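Long-range contacts in sugar ABC transporter substrate-binding protein, BlMnBP1 (Bifidobacterium animalis subsp. lactis ATCC 27673, PDB 6I5R), which binds mannobiose and probably delivers beta-manno-oligosaccharides to the sugar ABC transporter of which it is one substrate-binding protein: residues A[42-47]-A[75-80]; A[100-105]-A[321-326]. All blocks are in the same frame, centred on the assembly; numbering follows the deposited sequence.

Contact 1: residues A[42-47]-A[75-80]. With BMA (beta-D-mannopyranose), chain B; BMA (beta-D-mannopyranose), chain C.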
ATOM      1  N   PHE A  42     -19.813  -2.902   4.702  1.00 16.39           N
ATOM      2  CA  PHE A  42     -18.355  -2.804   4.778  1.00 16.39           C
ATOM      3  C   PHE A  42     -17.825  -2.953   3.358  1.00 16.39           C
ATOM      4  O   PHE A  42     -17.930  -4.029   2.778  1.00 16.39           O
ATOM      5  CB  PHE A  42     -17.838  -3.893   5.718  1.00 19.30           C
ATOM      6  CG  PHE A  42     -16.340  -4.123   5.672  1.00 16.39           C
ATOM      7  CD1 PHE A  42     -15.465  -3.110   5.343  1.00 20.45           C
ATOM      8  CD2 PHE A  42     -15.816  -5.378   5.996  1.00 18.53           C
ATOM      9  CE1 PHE A  42     -14.116  -3.342   5.333  1.00 17.47           C
ATOM     10  CE2 PHE A  42     -14.447  -5.609   5.982  1.00 17.40           C
ATOM     11  CZ  PHE A  42     -13.607  -4.586   5.642  1.00 18.68           C
ATOM     12  N   MET A  43     -17.343  -1.853   2.771  1.00 16.39           N
ATOM     13  CA  MET A  43     -16.792  -1.874   1.419  1.00 16.39           C
ATOM     14  C   MET A  43     -15.284  -2.107   1.505  1.00 16.59           C
ATOM     15  O   MET A  43     -14.588  -1.409   2.246  1.00 16.39           O
ATOM     16  CB  MET A  43     -17.055  -0.551   0.699  1.00 16.39           C
ATOM     17  CG  MET A  43     -18.510  -0.187   0.438  1.00 16.39           C
ATOM     18  SD  MET A  43     -18.537   1.455  -0.355  1.00 19.25           S
ATOM     19  CE  MET A  43     -17.477   1.194  -1.748  1.00 20.38           C
ATOM     20  N   ASN A  44     -14.768  -3.072   0.752  1.00 16.39           N
ATOM     21  CA  ASN A  44     -13.309  -3.221   0.709  1.00 16.39           C
ATOM     22  C   ASN A  44     -12.870  -3.758  -0.649  1.00 17.83           C
ATOM     23  O   ASN A  44     -13.681  -4.051  -1.531  1.00 16.39           O
ATOM     24  CB  ASN A  44     -12.785  -4.091   1.864  1.00 16.39           C
ATOM     25  CG  ASN A  44     -13.159  -5.533   1.728  1.00 16.50           C
ATOM     26  OD1 ASN A  44     -12.550  -6.275   0.972  1.00 16.39           O
ATOM     27  ND2 ASN A  44     -14.168  -5.943   2.462  1.00 16.60           N
ATOM     28  N   ASN A  45     -11.549  -3.874  -0.811  1.00 16.39           N
ATOM     29  CA  ASN A  45     -10.950  -4.191  -2.103  1.00 18.41           C
ATOM     30  C   ASN A  45     -10.667  -5.677  -2.292  1.00 16.39           C
ATOM     31  O   ASN A  45     -10.217  -6.076  -3.370  1.00 16.39           O
ATOM     32  CB  ASN A  45      -9.634  -3.447  -2.261  1.00 16.97           C
ATOM     33  CG  ASN A  45      -8.646  -3.807  -1.174  1.00 18.68           C
ATOM     34  OD1 ASN A  45      -8.961  -3.775   0.001  1.00 16.39           O
ATOM     35  ND2 ASN A  45      -7.448  -4.188  -1.577  1.00 16.39           N
ATOM     36  N   ARG A  46     -10.871  -6.488  -1.265  1.00 16.39           N
ATOM     37  CA  ARG A  46     -10.438  -7.883  -1.287  1.00 21.23           C
ATOM     38  C   ARG A  46     -11.547  -8.751  -1.882  1.00 22.89           C
ATOM     39  O   ARG A  46     -12.217  -9.530  -1.208  1.00 16.39           O
ATOM     40  CB  ARG A  46     -10.036  -8.325   0.117  1.00 17.72           C
ATOM     41  CG  ARG A  46      -8.825  -7.557   0.651  1.00 18.70           C
ATOM     42  CD  ARG A  46      -7.562  -7.771  -0.226  1.00 17.03           C
ATOM     43  NE  ARG A  46      -7.271  -9.180  -0.391  1.00 18.08           N
ATOM     44  CZ  ARG A  46      -6.509  -9.879   0.443  1.00 17.26           C
ATOM     45  NH1 ARG A  46      -5.952  -9.298   1.502  1.00 16.39           N
ATOM     46  NH2 ARG A  46      -6.321 -11.162   0.223  1.00 18.16           N
ATOM     47  N   THR A  47     -11.725  -8.589  -3.194  1.00 16.39           N
ATOM     48  CA  THR A  47     -12.682  -9.423  -3.912  1.00 16.39           C
ATOM     49  C   THR A  47     -12.371 -10.898  -3.719  1.00 20.33           C
ATOM     50  O   THR A  47     -13.277 -11.739  -3.642  1.00 16.39           O
ATOM     51  CB  THR A  47     -12.647  -9.075  -5.399  1.00 20.77           C
ATOM     52  OG1 THR A  47     -11.300  -9.203  -5.883  1.00 16.39           O
ATOM     53  CG2 THR A  47     -13.101  -7.677  -5.641  1.00 18.39           C
ATOM     54  N   VAL A  75     -22.930  -7.759   9.460  1.00 23.22           N
ATOM     55  CA  VAL A  75     -21.941  -7.126   8.603  1.00 20.02           C
ATOM     56  C   VAL A  75     -22.134  -7.627   7.179  1.00 21.28           C
ATOM     57  O   VAL A  75     -21.973  -8.824   6.914  1.00 17.34           O
ATOM     58  CB  VAL A  75     -20.517  -7.420   9.085  1.00 21.69           C
ATOM     59  CG1 VAL A  75     -19.511  -6.669   8.220  1.00 18.00           C
ATOM     60  CG2 VAL A  75     -20.355  -7.061  10.551  1.00 21.36           C
ATOM     61  N   LYS A  76     -22.439  -6.710   6.265  1.00 17.75           N
ATOM     62  CA  LYS A  76     -22.590  -7.039   4.848  1.00 21.85           C
ATOM     63  C   LYS A  76     -21.365  -6.545   4.104  1.00 23.31           C
ATOM     64  O   LYS A  76     -21.062  -5.351   4.158  1.00 16.39           O
ATOM     65  CB  LYS A  76     -23.834  -6.385   4.267  1.00 18.14           C
ATOM     66  CG  LYS A  76     -25.129  -6.945   4.833  1.00 20.58           C
ATOM     67  CD  LYS A  76     -26.255  -6.052   4.423  1.00 21.09           C
ATOM     68  CE  LYS A  76     -26.363  -5.998   2.902  1.00 27.29           C
ATOM     69  NZ  LYS A  76     -27.649  -5.282   2.631  1.00 31.86           N
ATOM     70  N   VAL A  77     -20.688  -7.441   3.397  1.00 17.38           N
ATOM     71  CA  VAL A  77     -19.437  -7.104   2.716  1.00 18.17           C
ATOM     72  C   VAL A  77     -19.736  -6.805   1.259  1.00 20.07           C
ATOM     73  O   VAL A  77     -20.421  -7.588   0.584  1.00 25.84           O
ATOM     74  CB  VAL A  77     -18.405  -8.237   2.829  1.00 22.31           C
ATOM     75  CG1 VAL A  77     -17.087  -7.804   2.209  1.00 21.80           C
ATOM     76  CG2 VAL A  77     -18.203  -8.616   4.251  1.00 23.06           C
ATOM     77  N   GLN A  78     -19.176  -5.711   0.759  1.00 16.39           N
ATOM     78  CA  GLN A  78     -19.200  -5.379  -0.660  1.00 18.03           C
ATOM     79  C   GLN A  78     -17.777  -5.187  -1.172  1.00 19.44           C
ATOM     80  O   GLN A  78     -17.017  -4.390  -0.615  1.00 16.90           O
ATOM     81  CB  GLN A  78     -19.997  -4.102  -0.908  1.00 19.56           C
ATOM     82  CG  GLN A  78     -21.437  -4.146  -0.458  1.00 18.71           C
ATOM     83  CD  GLN A  78     -22.187  -2.894  -0.875  1.00 23.74           C
ATOM     84  OE1 GLN A  78     -21.578  -1.900  -1.275  1.00 27.04           O
ATOM     85  NE2 GLN A  78     -23.503  -2.941  -0.816  1.00 23.88           N
ATOM     86  N   THR A  79     -17.427  -5.898  -2.236  1.00 16.39           N
ATOM     87  CA  THR A  79     -16.096  -5.801  -2.811  1.00 21.57           C
ATOM     88  C   THR A  79     -16.204  -5.463  -4.285  1.00 19.32           C
ATOM     89  O   THR A  79     -17.119  -5.932  -4.970  1.00 26.39           O
ATOM     90  CB  THR A  79     -15.329  -7.103  -2.618  1.00 19.27           C
ATOM     91  OG1 THR A  79     -16.073  -8.188  -3.190  1.00 23.23           O
ATOM     92  CG2 THR A  79     -15.108  -7.352  -1.157  1.00 16.39           C
ATOM     93  N   ASP A  80     -15.274  -4.639  -4.757  1.00 22.21           N
ATOM     94  CA  ASP A  80     -15.202  -4.174  -6.136  1.00 21.77           C
ATOM     95  C   ASP A  80     -13.810  -4.412  -6.702  1.00 21.56           C
ATOM     96  O   ASP A  80     -12.811  -4.138  -6.035  1.00 16.39           O
ATOM     97  CB  ASP A  80     -15.514  -2.682  -6.189  1.00 22.81           C
ATOM     98  CG  ASP A  80     -16.989  -2.398  -6.324  1.00 21.46           C
ATOM     99  OD1 ASP A  80     -17.597  -3.017  -7.221  1.00 36.83           O
ATOM    100  OD2 ASP A  80     -17.543  -1.552  -5.559  1.00 35.16           O
TER
HETATM  101  C1  BMA B   2      -5.051  -5.167  -4.167  1.00 16.39           C
HETATM  102  C2  BMA B   2      -5.153  -3.657  -4.538  1.00 17.14           C
HETATM  103  C3  BMA B   2      -4.004  -2.940  -3.900  1.00 18.09           C
HETATM  104  C4  BMA B   2      -3.853  -3.315  -2.429  1.00 16.39           C
HETATM  105  C5  BMA B   2      -3.746  -4.832  -2.259  1.00 17.65           C
HETATM  106  C6  BMA B   2      -3.674  -5.231  -0.798  1.00 16.39           C
HETATM  107  O2  BMA B   2      -6.308  -3.060  -3.952  1.00 16.39           O
HETATM  108  O3  BMA B   2      -4.115  -1.517  -4.003  1.00 16.39           O
HETATM  109  O4  BMA B   2      -2.671  -2.725  -1.957  1.00 16.39           O
HETATM  110  O5  BMA B   2      -4.934  -5.417  -2.817  1.00 16.39           O
HETATM  111  O6  BMA B   2      -4.890  -4.879  -0.118  1.00 16.39           O
HETATM  112  C1  BMA C   1      -7.773  -9.418  -5.430  1.00 18.17           C
HETATM  113  C2  BMA C   1      -6.672  -9.414  -4.340  1.00 21.61           C
HETATM  114  C3  BMA C   1      -6.395  -7.978  -3.912  1.00 16.39           C
HETATM  115  C4  BMA C   1      -6.266  -7.065  -5.104  1.00 20.05           C
HETATM  116  C5  BMA C   1      -7.443  -7.248  -6.072  1.00 20.69           C
HETATM  117  C6  BMA C   1      -7.352  -6.318  -7.257  1.00 20.11           C
HETATM  118  O1  BMA C   1      -7.814 -10.745  -5.843  1.00 24.79           O
HETATM  119  O2  BMA C   1      -5.444  -9.911  -4.961  1.00 16.39           O
HETATM  120  O3  BMA C   1      -5.260  -7.887  -3.122  1.00 16.39           O
HETATM  121  O4  BMA C   1      -6.241  -5.702  -4.680  1.00 16.39           O
HETATM  122  O5  BMA C   1      -7.472  -8.601  -6.498  1.00 16.39           O
HETATM  123  O6  BMA C   1      -8.663  -6.294  -7.834  1.00 21.14           O
HETATM  124  O   HOH W   1     -10.167  -4.660  -5.807  1.00 16.39           O
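Phe42 and Met43 pair with Val77 and Gln78 across two parallel strands, held by three backbone hydrogen bonds: Phe42 N to Lys76 O, Gln78 N to Phe42 O and Asn44 N to Gln78 O, each 2.8 to 2.9 Å. Asn44 is the side chain to follow. From CB, a chi1 of 70° sets CG between backbone N and carbonyl carbon, which brings CG to 3.9 Å from Thr79 CG2. OD1 lies 3.5 Å from that same methyl and accepts a hydrogen bond from Arg46 N at 2.8 Å, in the carbonyl plane; this closes an Asx turn. ND2 reaches Val77 CG1 at 3.5 Å and sits above one face of the Phe42 ring, toward its rim. An alanine here removes OD1, the acceptor of Arg46 N, and the turn that carries Asn45 to the sugar would probably be left freer to move. Thr47 closes the end of the contact, its CG2 lying 3.5 Å from Asp80 C. Beyond the turn, Asn45 ND2 donates to both O2 and O6 of the chain B mannose, and a water links Asn45 O, Asp80 O and O6 of the chain C mannose. Arg46 turns its guanidinium to Asp48 and Glu354. With helix 59-69 as the crossover, this is the beta-alpha-beta unit of a periplasmic-binding-protein-like fold, its strand ends meeting the glycan pocket.

Contact 2: residues A[100-105]-A[321-326]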
ATOM      1  N   ILE A 100     -18.664   1.402   6.559  1.00 16.39           N
ATOM      2  CA  ILE A 100     -17.207   1.368   6.602  1.00 16.39           C
ATOM      3  C   ILE A 100     -16.706   1.171   5.181  1.00 19.69           C
ATOM      4  O   ILE A 100     -17.229   0.314   4.467  1.00 16.39           O
ATOM      5  CB  ILE A 100     -16.672   0.209   7.459  1.00 19.72           C
ATOM      6  CG1 ILE A 100     -17.127   0.288   8.896  1.00 20.70           C
ATOM      7  CG2 ILE A 100     -15.121   0.162   7.384  1.00 18.49           C
ATOM      8  CD1 ILE A 100     -17.052  -1.069   9.549  1.00 16.91           C
ATOM      9  N   MET A 101     -15.667   1.919   4.792  1.00 16.39           N
ATOM     10  CA  MET A 101     -14.913   1.611   3.581  1.00 16.39           C
ATOM     11  C   MET A 101     -13.421   1.714   3.882  1.00 17.10           C
ATOM     12  O   MET A 101     -13.005   2.277   4.902  1.00 16.39           O
ATOM     13  CB  MET A 101     -15.257   2.537   2.402  1.00 16.39           C
ATOM     14  CG  MET A 101     -14.820   3.953   2.574  1.00 16.39           C
ATOM     15  SD  MET A 101     -14.772   4.898   1.028  1.00 16.42           S
ATOM     16  CE  MET A 101     -16.532   4.819   0.572  1.00 16.39           C
ATOM     17  N   MET A 102     -12.609   1.156   2.987  1.00 16.39           N
ATOM     18  CA  MET A 102     -11.177   1.427   3.040  1.00 16.39           C
ATOM     19  C   MET A 102     -10.973   2.784   2.366  1.00 18.65           C
ATOM     20  O   MET A 102     -11.425   3.003   1.232  1.00 16.39           O
ATOM     21  CB  MET A 102     -10.370   0.316   2.363  1.00 16.39           C
ATOM     22  CG  MET A 102     -10.751  -1.074   2.810  1.00 16.84           C
ATOM     23  SD  MET A 102     -10.955  -1.357   4.595  1.00 16.39           S
ATOM     24  CE  MET A 102      -9.265  -1.220   5.222  1.00 16.39           C
ATOM     25  N   ILE A 103     -10.319   3.696   3.068  1.00 16.39           N
ATOM     26  CA  ILE A 103     -10.204   5.077   2.629  1.00 16.39           C
ATOM     27  C   ILE A 103      -9.457   5.150   1.302  1.00 17.56           C
ATOM     28  O   ILE A 103      -8.323   4.655   1.189  1.00 16.39           O
ATOM     29  CB  ILE A 103      -9.488   5.930   3.682  1.00 16.39           C
ATOM     30  CG1 ILE A 103     -10.294   5.930   4.970  1.00 19.18           C
ATOM     31  CG2 ILE A 103      -9.252   7.315   3.145  1.00 16.39           C
ATOM     32  CD1 ILE A 103      -9.573   6.446   6.161  1.00 16.39           C
ATOM     33  N   PRO A 104     -10.080   5.728   0.277  1.00 16.39           N
ATOM     34  CA  PRO A 104      -9.443   5.874  -1.037  1.00 19.65           C
ATOM     35  C   PRO A 104      -8.571   7.136  -1.068  1.00 19.62           C
ATOM     36  O   PRO A 104      -8.130   7.600  -0.026  1.00 18.07           O
ATOM     37  CB  PRO A 104     -10.625   5.999  -1.989  1.00 18.28           C
ATOM     38  CG  PRO A 104     -11.682   6.655  -1.132  1.00 20.68           C
ATOM     39  CD  PRO A 104     -11.522   6.089   0.230  1.00 19.86           C
ATOM     40  N   ALA A 105      -8.318   7.654  -2.278  1.00 19.47           N
ATOM     41  CA  ALA A 105      -7.361   8.751  -2.403  1.00 22.23           C
ATOM     42  C   ALA A 105      -8.036  10.085  -2.129  1.00 24.80           C
ATOM     43  O   ALA A 105      -8.554  10.740  -3.070  1.00 30.05           O
ATOM     44  CB  ALA A 105      -6.709   8.688  -3.781  1.00 24.98           C
ATOM     45  N   TYR A 321      -4.362  -0.243   3.584  1.00 17.98           N
ATOM     46  CA  TYR A 321      -5.649   0.419   3.413  1.00 16.75           C
ATOM     47  C   TYR A 321      -6.250   0.607   4.798  1.00 17.20           C
ATOM     48  O   TYR A 321      -6.184  -0.303   5.629  1.00 16.39           O
ATOM     49  CB  TYR A 321      -6.596  -0.415   2.561  1.00 16.39           C
ATOM     50  CG  TYR A 321      -6.772   0.040   1.132  1.00 16.95           C
ATOM     51  CD1 TYR A 321      -7.307   1.286   0.832  1.00 16.39           C
ATOM     52  CD2 TYR A 321      -6.444  -0.798   0.079  1.00 18.21           C
ATOM     53  CE1 TYR A 321      -7.510   1.686  -0.459  1.00 17.04           C
ATOM     54  CE2 TYR A 321      -6.621  -0.393  -1.225  1.00 16.93           C
ATOM     55  CZ  TYR A 321      -7.173   0.847  -1.494  1.00 16.39           C
ATOM     56  OH  TYR A 321      -7.367   1.247  -2.810  1.00 16.90           O
ATOM     57  N   SER A 322      -6.808   1.783   5.059  1.00 17.22           N
ATOM     58  CA  SER A 322      -7.315   2.087   6.385  1.00 16.39           C
ATOM     59  C   SER A 322      -8.836   2.076   6.407  1.00 16.39           C
ATOM     60  O   SER A 322      -9.481   2.531   5.460  1.00 16.39           O
ATOM     61  CB  SER A 322      -6.814   3.447   6.860  1.00 20.10           C
ATOM     62  OG  SER A 322      -5.425   3.383   7.121  1.00 16.39           O
ATOM     63  N   TYR A 323      -9.391   1.582   7.513  1.00 16.95           N
ATOM     64  CA  TYR A 323     -10.833   1.643   7.723  1.00 16.39           C
ATOM     65  C   TYR A 323     -11.292   3.054   8.064  1.00 19.34           C
ATOM     66  O   TYR A 323     -10.746   3.684   8.976  1.00 18.51           O
ATOM     67  CB  TYR A 323     -11.251   0.750   8.864  1.00 16.39           C
ATOM     68  CG  TYR A 323     -10.774  -0.666   8.842  1.00 16.39           C
ATOM     69  CD1 TYR A 323     -11.416  -1.617   8.067  1.00 18.43           C
ATOM     70  CD2 TYR A 323      -9.694  -1.056   9.601  1.00 16.77           C
ATOM     71  CE1 TYR A 323     -11.003  -2.903   8.056  1.00 17.41           C
ATOM     72  CE2 TYR A 323      -9.275  -2.354   9.612  1.00 16.39           C
ATOM     73  CZ  TYR A 323      -9.917  -3.272   8.829  1.00 18.73           C
ATOM     74  OH  TYR A 323      -9.505  -4.553   8.844  1.00 16.39           O
ATOM     75  N   GLY A 324     -12.318   3.531   7.356  1.00 16.39           N
ATOM     76  CA  GLY A 324     -12.970   4.776   7.698  1.00 18.98           C
ATOM     77  C   GLY A 324     -14.468   4.574   7.775  1.00 18.96           C
ATOM     78  O   GLY A 324     -15.037   3.733   7.080  1.00 16.39           O
ATOM     79  N   ILE A 325     -15.095   5.359   8.651  1.00 16.39           N
ATOM     80  CA  ILE A 325     -16.515   5.248   8.978  1.00 18.27           C
ATOM     81  C   ILE A 325     -17.245   6.476   8.454  1.00 18.08           C
ATOM     82  O   ILE A 325     -16.790   7.612   8.635  1.00 16.39           O
ATOM     83  CB  ILE A 325     -16.738   5.099  10.496  1.00 19.57           C
ATOM     84  CG1 ILE A 325     -16.084   3.808  10.994  1.00 22.81           C
ATOM     85  CG2 ILE A 325     -18.210   5.068  10.834  1.00 16.39           C
ATOM     86  CD1 ILE A 325     -15.914   3.727  12.468  1.00 16.39           C
ATOM     87  N   ASN A 326     -18.402   6.237   7.836  1.00 16.39           N
ATOM     88  CA  ASN A 326     -19.190   7.278   7.178  1.00 19.32           C
ATOM     89  C   ASN A 326     -19.803   8.233   8.209  1.00 20.15           C
ATOM     90  O   ASN A 326     -20.630   7.814   9.028  1.00 16.39           O
ATOM     91  CB  ASN A 326     -20.282   6.592   6.346  1.00 16.39           C
ATOM     92  CG  ASN A 326     -21.038   7.533   5.435  1.00 18.31           C
ATOM     93  OD1 ASN A 326     -20.883   8.738   5.493  1.00 16.39           O
ATOM     94  ND2 ASN A 326     -21.900   6.956   4.590  1.00 16.39           N
TER
HETATM   95  O   HOH W   2      -6.561   3.824   3.169  1.00 16.39           O
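Met101 and Gly324 form a hydrogen-bonded pair between two antiparallel strands, whose axes come within 4.7 Å at 146°, with Ile100-Ile325 and Met102-Tyr323 as the non-hydrogen-bonded pairs beside it. Both bonds of the central pair are made, Met101 N to Gly324 O and Gly324 N to Met101 O, and Ile103 N to Ser322 O adds a third. Between the same two residues the return link runs through a water, which donates to Ile103 O and accepts from Ser322 N. On the face that carries Ile100, Met102 and Tyr323, the methionine does most of the work. Its chain folds back at chi2 (-46°) and chi3 (-69°), which lays CE over one face of the Tyr323 ring, 3.9 Å from the centroid, as a CH-pi contact. SD lies obliquely to the same ring, 3.5 Å from Tyr323 CD1, in a Met-aromatic contact. Ile100 CG2 approaches Tyr323 CD1 at 4.2 Å, and helix 331-346 packs on this face through Val341 and Met344. At the other end, Met102 CB lies 3.6 Å from Tyr321 CD1, while Ile103 O sits in plane at the edge of that ring, 3.5 Å from Tyr321 CE1. Ile103 CG1 leans over the strand at Gly324, where a side chain would collide with it. The pairing sets a strand from late in the chain antiparallel beside the parallel strands 73-79, 38-44 and 100-102, as in type II solute-binding proteins, and at its end Tyr321 lines the mannobiose pocket.

Contacts 1 and 2 are neighbouring parts of one sheet, their centres 11 Å apart, with strand 38-44 between strands 73-79 and 100-102. Met43 N lies 2.8 Å from Ile100 O, a probable hydrogen bond that joins the two. Side chains continue the seam: Phe42 CE1 is 3.8 Å from Met102 SD, and Asn44 CB is 3.8 Å from Met102 CG, so the methionine that covers Tyr323 in contact 2 also packs against contact 1. Both contacts reach the glycan pocket at an end, contact 1 through Asn45, Arg46 and Thr47, contact 2 through Tyr321, whose side chain comes within about 4 Å of a mannose at the nearest atoms.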